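PDB 5C2V: hydrazine synthase subunit gamma from Candidatus Kuenenia stuttgartiensis, which catalyses, within the hydrazine synthase complex, the three-electron reduction of nitric oxide to hydroxylamine, the first half-reaction of hydrazine formation, and binds two c-type hemes. Local coordinates for residues W55-Y61 with V133-F139; G158-R162 with Y310-L314. One frame throughout, in Å; residues are numbered along the deposited sequence.

Contact 1 of 2, residues W55-Y61 with V133-F139; sequences WSLQGSY and VFRSENF. With HEC (heme c), chain V.
Trp-55, Phe-134, Phe-139 and Tyr-61 form an aromatic cluster that ties two loops together beside the heme c of one alpha-helical lobe. Phe-134 stands in the middle: CZ2 of Trp-55 lies over one face of its ring and CE2 of Tyr-61 over the opposite face. The two neighbours are turned differently. The six-membered ring of Trp-55 meets Phe-134 obliquely, with planes at 52° and CZ2 of Trp-55 3.5 Å from CG of Phe-134, whereas the Tyr-61 ring is near parallel to Phe-134 but slid apart, so the two barely overlap. Trp-55 turns one of its own faces to the edge of Phe-139, and this edge-to-face pair has centroids 4.5 Å apart. CG of Trp-55 stands between the backbone N and the carbonyl carbon (chi1 78°), which sends the indole across to both phenylalanines. At its rim, near the ring plane, CZ3 of Trp-55 comes 3.4 Å from O of Glu-137.

The heme touches Phe-134: its methyl carbon CMC is 3.5 Å from CZ of Phe-134, and Tyr-61 and Val-133 also belong to its pocket. Phe-226 of the beta subunit meets the Tyr-61 ring, and Trp-396 of the alpha subunit packs on Glu-137, so the contact lies where three subunits converge.

Waters join the loops as well. One accepts from N of Leu-57 and donates to O of Phe-134; another accepts from OH of Tyr-61 and donates to O of Val-133. The direct bond comes from Ser-136, whose OG donates to O of Trp-55 over 2.9 Å, in the carbonyl plane and on a lone pair, with a C=O...OG angle of 136°.

Contact 2 of 2, residues G158-R162 with Y310-L314; sequences GSPFR and YLKAL
One face of the Phe-161 ring is covered by the end of the Lys-312 side chain, with CE of Lys-312 3.6 Å from the ring centroid and only 8° off the normal. That is a CH-pi contact over the middle of the ring. NZ of Lys-312 continues past the centre, 4.1 Å from the centroid and 29° off the normal, which makes an off-centre cation-pi interaction. The lysine chain is extended at chi2 and bends at chi3 (55°), and this bend carries CE across the ring. A long, weak ion pair with Glu-309 gives the ammonium a carboxylate neighbour. Beside CD2 of Phe-161, O of Lys-312 is 3.6 Å away, so backbone and side chain of the same lysine both meet the phenylalanine. OG of Ser-159 lies at the ring edge, but its position is doubtful.

Arg-162 presents a second flat group. Its guanidinium meets O of Ala-313 obliquely, at 2.8 Å from NH1 of Arg-162, but the angle is too poor for a hydrogen bond. The aliphatic part packs instead: CD of Arg-162 lies 3.8 Å from CB of Ala-313, with the chain bent at chi2 and chi3.

The contact thus sets the loop that follows helix 141-152 against the C-terminal end of helix 301-312 and the chain terminus. Met-119 of the beta subunit packs on Phe-161 and Lys-312. Gln-172 of helix 170-179 packs on both Arg-162 and Ala-313 and hydrogen-bonds O of Phe-161, while Tyr-310 pairs edge-to-face with Phe-179 of that helix.

Overall arrangement
The contacts lie on opposite sides of the chain's centre, with their own centres about 37 Å apart and nearest atoms about 25 Å apart, so they do not touch. They follow in series: contact 1 closes at residue 139, before contact 2 opens at 158, and helix 141-152 lies between them in sequence. Contact 1 lines the pocket of the first heme, bound covalently through Cys-63, Cys-66 and Cys-126 with His-67 as axial ligand; this appears to be the active-site heme. Contact 2 joins the loop between helices 141-152 and 170-179 to the chain's last residues, and approaches the second heme, probably an electron carrier, only through the end of helix 301-312.

Contact 1 of 2, residues W55-Y61 with V133-F139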
loop_
_atom_site.group_PDB
_atom_site.type_symbol
_atom_site.label_atom_id
_atom_site.label_comp_id
_atom_site.label_asym_id
_atom_site.label_seq_id
_atom_site.Cartn_x
_atom_site.Cartn_y
_atom_site.Cartn_z
ATOM N N TRP C 55 -29.158 3.875 -31.357
ATOM C CA TRP C 55 -30.315 4.082 -30.496
ATOM C C TRP C 55 -30.210 3.251 -29.222
ATOM O O TRP C 55 -30.852 3.558 -28.217
ATOM C CB TRP C 55 -31.604 3.728 -31.236
ATOM C CG TRP C 55 -31.837 2.253 -31.318
ATOM C CD1 TRP C 55 -31.374 1.404 -32.276
ATOM C CD2 TRP C 55 -32.584 1.452 -30.397
ATOM N NE1 TRP C 55 -31.787 0.119 -32.011
ATOM C CE2 TRP C 55 -32.532 0.124 -30.860
ATOM C CE3 TRP C 55 -33.291 1.729 -29.222
ATOM C CZ2 TRP C 55 -33.161 -0.926 -30.195
ATOM C CZ3 TRP C 55 -33.914 0.689 -28.562
ATOM C CH2 TRP C 55 -33.847 -0.623 -29.050
ATOM N N SER C 56 -29.401 2.195 -29.269
ATOM C CA SER C 56 -29.269 1.292 -28.133
ATOM C C SER C 56 -28.485 1.965 -27.018
ATOM O O SER C 56 -28.036 3.100 -27.172
ATOM C CB SER C 56 -28.588 -0.012 -28.552
ATOM O OG SER C 56 -27.270 0.227 -29.005
ATOM N N LEU C 57 -28.325 1.266 -25.898
ATOM C CA LEU C 57 -27.700 1.860 -24.725
ATOM C C LEU C 57 -26.294 2.375 -25.024
ATOM O O LEU C 57 -26.076 3.582 -25.133
ATOM C CB LEU C 57 -27.647 0.839 -23.585
ATOM C CG LEU C 57 -27.265 1.354 -22.196
ATOM C CD1 LEU C 57 -28.348 2.274 -21.655
ATOM C CD2 LEU C 57 -27.009 0.199 -21.239
ATOM N N GLN C 58 -25.344 1.456 -25.147
ATOM C CA GLN C 58 -23.968 1.811 -25.481
ATOM C C GLN C 58 -23.567 1.546 -26.938
ATOM O O GLN C 58 -22.419 1.779 -27.316
ATOM C CB GLN C 58 -23.023 1.104 -24.513
ATOM C CG GLN C 58 -23.138 1.693 -23.113
ATOM C CD GLN C 58 -22.628 0.783 -22.020
ATOM O OE1 GLN C 58 -22.218 -0.349 -22.273
ATOM N NE2 GLN C 58 -22.664 1.273 -20.786
ATOM N N GLY C 59 -24.502 1.063 -27.750
ATOM C CA GLY C 59 -24.217 0.794 -29.152
ATOM C C GLY C 59 -23.675 -0.597 -29.428
ATOM O O GLY C 59 -22.928 -0.803 -30.386
ATOM N N SER C 60 -24.054 -1.553 -28.586
ATOM C CA SER C 60 -23.549 -2.920 -28.681
ATOM C C SER C 60 -24.004 -3.645 -29.948
ATOM O O SER C 60 -23.190 -4.249 -30.648
ATOM C CB SER C 60 -23.974 -3.721 -27.447
ATOM O OG SER C 60 -23.482 -5.047 -27.501
ATOM N N TYR C 61 -25.301 -3.593 -30.241
ATOM C CA TYR C 61 -25.842 -4.295 -31.404
ATOM C C TYR C 61 -27.163 -3.700 -31.885
ATOM O O TYR C 61 -27.681 -2.749 -31.299
ATOM C CB TYR C 61 -26.029 -5.781 -31.085
ATOM C CG TYR C 61 -26.911 -6.047 -29.885
ATOM C CD1 TYR C 61 -26.378 -6.087 -28.603
ATOM C CD2 TYR C 61 -28.274 -6.265 -30.033
ATOM C CE1 TYR C 61 -27.178 -6.327 -27.504
ATOM C CE2 TYR C 61 -29.083 -6.508 -28.940
ATOM C CZ TYR C 61 -28.529 -6.539 -27.678
ATOM O OH TYR C 61 -29.328 -6.782 -26.585
ATOM N N VAL C 133 -34.988 -6.629 -24.238
ATOM C CA VAL C 133 -33.811 -7.192 -24.900
ATOM C C VAL C 133 -32.640 -6.211 -24.937
ATOM O O VAL C 133 -31.605 -6.440 -24.313
ATOM C CB VAL C 133 -34.129 -7.645 -26.342
ATOM C CG1 VAL C 133 -32.856 -8.083 -27.057
ATOM C CG2 VAL C 133 -35.147 -8.777 -26.331
ATOM N N PHE C 134 -32.816 -5.124 -25.684
ATOM C CA PHE C 134 -31.771 -4.119 -25.857
ATOM C C PHE C 134 -31.458 -3.383 -24.558
ATOM O O PHE C 134 -30.345 -2.888 -24.375
ATOM C CB PHE C 134 -32.179 -3.107 -26.931
ATOM C CG PHE C 134 -32.110 -3.642 -28.334
ATOM C CD1 PHE C 134 -33.188 -4.308 -28.894
ATOM C CD2 PHE C 134 -30.968 -3.463 -29.099
ATOM C CE1 PHE C 134 -33.125 -4.794 -30.188
ATOM C CE2 PHE C 134 -30.900 -3.946 -30.393
ATOM C CZ PHE C 134 -31.979 -4.611 -30.938
ATOM N N ARG C 135 -32.448 -3.317 -23.671
ATOM C CA ARG C 135 -32.343 -2.582 -22.410
ATOM C C ARG C 135 -31.992 -1.119 -22.662
ATOM O O ARG C 135 -31.130 -0.548 -21.993
ATOM C CB ARG C 135 -31.311 -3.229 -21.483
ATOM C CG ARG C 135 -31.438 -4.739 -21.375
ATOM C CD ARG C 135 -32.815 -5.163 -20.885
ATOM N NE ARG C 135 -32.903 -6.611 -20.709
ATOM C CZ ARG C 135 -33.900 -7.232 -20.088
ATOM N NH1 ARG C 135 -34.905 -6.534 -19.576
ATOM N NH2 ARG C 135 -33.891 -8.554 -19.974
ATOM N N SER C 136 -32.668 -0.521 -23.639
ATOM C CA SER C 136 -32.458 0.879 -23.989
ATOM C C SER C 136 -33.785 1.636 -24.000
ATOM O O SER C 136 -34.818 1.094 -23.608
ATOM C CB SER C 136 -31.766 0.998 -25.348
ATOM O OG SER C 136 -31.438 2.345 -25.640
ATOM N N GLU C 137 -33.748 2.889 -24.439
ATOM C CA GLU C 137 -34.940 3.731 -24.475
ATOM C C GLU C 137 -35.992 3.189 -25.440
ATOM O O GLU C 137 -35.663 2.708 -26.526
ATOM C CB GLU C 137 -34.568 5.163 -24.862
ATOM C CG GLU C 137 -35.693 6.168 -24.683
ATOM C CD GLU C 137 -35.245 7.593 -24.935
ATOM O OE1 GLU C 137 -34.676 7.857 -26.016
ATOM O OE2 GLU C 137 -35.454 8.449 -24.050
ATOM N N ASN C 138 -37.256 3.271 -25.036
ATOM C CA ASN C 138 -38.362 2.793 -25.856
ATOM C C ASN C 138 -38.545 3.610 -27.130
ATOM O O ASN C 138 -38.135 4.769 -27.203
ATOM C CB ASN C 138 -39.664 2.805 -25.054
ATOM C CG ASN C 138 -39.699 1.741 -23.977
ATOM O OD1 ASN C 138 -39.085 0.683 -24.113
ATOM N ND2 ASN C 138 -40.426 2.013 -22.899
ATOM N N PHE C 139 -39.168 2.994 -28.129
ATOM C CA PHE C 139 -39.422 3.653 -29.405
ATOM C C PHE C 139 -40.571 4.650 -29.312
ATOM O O PHE C 139 -41.494 4.479 -28.515
ATOM C CB PHE C 139 -39.737 2.618 -30.487
ATOM C CG PHE C 139 -38.598 1.690 -30.792
ATOM C CD1 PHE C 139 -37.295 2.155 -30.828
ATOM C CD2 PHE C 139 -38.833 0.349 -31.041
ATOM C CE1 PHE C 139 -36.247 1.299 -31.112
ATOM C CE2 PHE C 139 -37.789 -0.513 -31.324
ATOM C CZ PHE C 139 -36.495 -0.036 -31.358
HETATM FE FE HEC V . -36.370 -10.376 -32.898
HETATM C CHA HEC V . -38.657 -12.940 -32.984
HETATM C CHB HEC V . -38.376 -8.532 -34.949
HETATM C CHC HEC V . -34.204 -7.705 -32.617
HETATM C CHD HEC V . -33.998 -12.417 -31.504
HETATM N NA HEC V . -38.211 -10.672 -33.774
HETATM C C1A HEC V . -38.956 -11.833 -33.747
HETATM C C2A HEC V . -40.078 -11.673 -34.659
HETATM C C3A HEC V . -39.994 -10.446 -35.196
HETATM C C4A HEC V . -38.818 -9.799 -34.650
HETATM C CMA HEC V . -40.952 -9.791 -36.218
HETATM C CAA HEC V . -41.172 -12.738 -34.927
HETATM C CBA HEC V . -41.174 -13.195 -36.385
HETATM C CGA HEC V . -42.276 -14.196 -36.615
HETATM O O1A HEC V . -42.942 -14.599 -35.628
HETATM O O2A HEC V . -42.487 -14.593 -37.792
HETATM N NB HEC V . -36.234 -8.495 -33.747
HETATM C C1B HEC V . -37.315 -7.884 -34.352
HETATM C C2B HEC V . -37.140 -6.450 -34.242
HETATM C C3B HEC V . -35.985 -6.219 -33.606
HETATM C C4B HEC V . -35.394 -7.501 -33.278
HETATM C CMB HEC V . -38.124 -5.396 -34.797
HETATM C CAB HEC V . -35.368 -4.845 -33.254
HETATM C CBB HEC V . -36.188 -4.138 -32.152
HETATM N NC HEC V . -34.443 -10.111 -32.208
HETATM C C1C HEC V . -33.750 -8.919 -32.148
HETATM C C2C HEC V . -32.537 -9.141 -31.387
HETATM C C3C HEC V . -32.416 -10.463 -31.203
HETATM C C4C HEC V . -33.655 -11.088 -31.634
HETATM C CMC HEC V . -31.403 -8.099 -31.250
HETATM C CAC HEC V . -31.241 -11.191 -30.509
HETATM C CBC HEC V . -31.196 -10.827 -29.008
HETATM N ND HEC V . -36.312 -12.395 -32.394
HETATM C C1D HEC V . -35.257 -12.960 -31.676
HETATM C C2D HEC V . -35.698 -14.224 -31.128
HETATM C C3D HEC V . -37.151 -14.388 -31.591
HETATM C C4D HEC V . -37.447 -13.206 -32.370
HETATM C CMD HEC V . -34.876 -15.201 -30.261
HETATM C CAD HEC V . -38.102 -15.561 -31.282
HETATM C CBD HEC V . -38.711 -15.339 -29.900
HETATM C CGD HEC V . -39.661 -16.461 -29.580
HETATM O O1D HEC V . -40.266 -16.444 -28.476
HETATM O O2D HEC V . -39.813 -17.373 -30.430
HETATM O O HOH W 1 -32.439 5.792 -27.482
HETATM O O HOH W 2 -28.340 -1.933 -25.931
HETATM O O HOH W 3 -28.509 -6.229 -24.150
HETATM O O HOH W 4 -37.326 -10.050 -31.060
#

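Contact 2 of 2, residues G158-R162 with Y310-L314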
loop_
_atom_site.group_PDB
_atom_site.type_symbol
_atom_site.label_atom_id
_atom_site.label_comp_id
_atom_site.label_asym_id
_atom_site.label_seq_id
_atom_site.Cartn_x
_atom_site.Cartn_y
_atom_site.Cartn_z
ATOM N N GLY C 158 -37.679 -16.977 -52.290
ATOM C CA GLY C 158 -37.893 -18.059 -53.234
ATOM C C GLY C 158 -36.690 -18.983 -53.268
ATOM O O GLY C 158 -35.564 -18.553 -53.018
ATOM N N SER C 159 -36.923 -20.252 -53.588
ATOM C CA SER C 159 -35.866 -21.258 -53.537
ATOM C C SER C 159 -34.991 -21.277 -54.791
ATOM O O SER C 159 -35.499 -21.333 -55.912
ATOM C CB SER C 159 -36.468 -22.645 -53.312
ATOM O OG SER C 159 -35.454 -23.629 -53.218
ATOM N N PRO C 160 -33.665 -21.219 -54.593
ATOM C CA PRO C 160 -32.616 -21.301 -55.620
ATOM C C PRO C 160 -32.451 -22.691 -56.236
ATOM O O PRO C 160 -31.821 -22.828 -57.285
ATOM C CB PRO C 160 -31.354 -20.912 -54.851
ATOM C CG PRO C 160 -31.632 -21.328 -53.453
ATOM C CD PRO C 160 -33.094 -21.056 -53.244
ATOM N N PHE C 161 -33.014 -23.702 -55.585
ATOM C CA PHE C 161 -32.697 -25.098 -55.877
ATOM C C PHE C 161 -33.561 -25.711 -56.978
ATOM O O PHE C 161 -33.528 -26.922 -57.201
ATOM C CB PHE C 161 -32.797 -25.930 -54.598
ATOM C CG PHE C 161 -31.718 -25.619 -53.601
ATOM C CD1 PHE C 161 -30.445 -26.140 -53.758
ATOM C CD2 PHE C 161 -31.971 -24.793 -52.518
ATOM C CE1 PHE C 161 -29.445 -25.851 -52.849
ATOM C CE2 PHE C 161 -30.975 -24.501 -51.606
ATOM C CZ PHE C 161 -29.711 -25.031 -51.772
ATOM N N ARG C 162 -34.334 -24.875 -57.661
ATOM C CA ARG C 162 -35.217 -25.343 -58.722
ATOM C C ARG C 162 -34.701 -24.878 -60.081
ATOM O O ARG C 162 -33.945 -23.910 -60.168
ATOM C CB ARG C 162 -36.645 -24.840 -58.502
ATOM C CG ARG C 162 -37.182 -25.092 -57.103
ATOM C CD ARG C 162 -38.685 -25.319 -57.122
ATOM N NE ARG C 162 -39.431 -24.104 -57.435
ATOM C CZ ARG C 162 -40.494 -23.685 -56.755
ATOM N NH1 ARG C 162 -40.939 -24.388 -55.721
ATOM N NH2 ARG C 162 -41.115 -22.569 -57.109
ATOM N N TYR C 310 -37.412 -31.621 -51.530
ATOM C CA TYR C 310 -38.654 -30.904 -51.794
ATOM C C TYR C 310 -38.815 -29.734 -50.830
ATOM O O TYR C 310 -39.311 -28.672 -51.207
ATOM C CB TYR C 310 -39.857 -31.843 -51.694
ATOM C CG TYR C 310 -41.191 -31.143 -51.838
ATOM C CD1 TYR C 310 -41.555 -30.541 -53.036
ATOM C CD2 TYR C 310 -42.087 -31.091 -50.780
ATOM C CE1 TYR C 310 -42.774 -29.901 -53.172
ATOM C CE2 TYR C 310 -43.306 -30.454 -50.907
ATOM C CZ TYR C 310 -43.645 -29.862 -52.104
ATOM O OH TYR C 310 -44.861 -29.230 -52.229
ATOM N N LEU C 311 -38.399 -29.939 -49.583
ATOM C CA LEU C 311 -38.397 -28.862 -48.599
ATOM C C LEU C 311 -37.464 -27.740 -49.040
ATOM O O LEU C 311 -37.777 -26.560 -48.884
ATOM C CB LEU C 311 -37.988 -29.388 -47.222
ATOM C CG LEU C 311 -39.026 -30.252 -46.503
ATOM C CD1 LEU C 311 -38.437 -30.872 -45.247
ATOM C CD2 LEU C 311 -40.258 -29.428 -46.168
ATOM N N LYS C 312 -36.324 -28.120 -49.611
ATOM C CA LYS C 312 -35.365 -27.158 -50.142
ATOM C C LYS C 312 -35.946 -26.371 -51.312
ATOM O O LYS C 312 -35.473 -25.281 -51.635
ATOM C CB LYS C 312 -34.083 -27.868 -50.587
ATOM C CG LYS C 312 -33.271 -28.484 -49.461
ATOM C CD LYS C 312 -32.091 -29.273 -50.010
ATOM C CE LYS C 312 -31.228 -28.415 -50.922
ATOM N NZ LYS C 312 -30.123 -29.195 -51.545
ATOM N N ALA C 313 -36.972 -26.931 -51.947
ATOM C CA ALA C 313 -37.571 -26.325 -53.130
ATOM C C ALA C 313 -38.627 -25.284 -52.772
ATOM O O ALA C 313 -39.097 -24.544 -53.637
ATOM C CB ALA C 313 -38.175 -27.400 -54.022
ATOM N N LEU C 314 -38.996 -25.227 -51.497
ATOM C CA LEU C 314 -40.020 -24.289 -51.046
ATOM C C LEU C 314 -39.418 -22.932 -50.697
ATOM O O LEU C 314 -39.925 -21.892 -51.118
ATOM C CB LEU C 314 -40.771 -24.856 -49.841
ATOM C CG LEU C 314 -41.411 -26.231 -50.044
ATOM C CD1 LEU C 314 -42.216 -26.637 -48.819
ATOM C CD2 LEU C 314 -42.280 -26.239 -51.292
#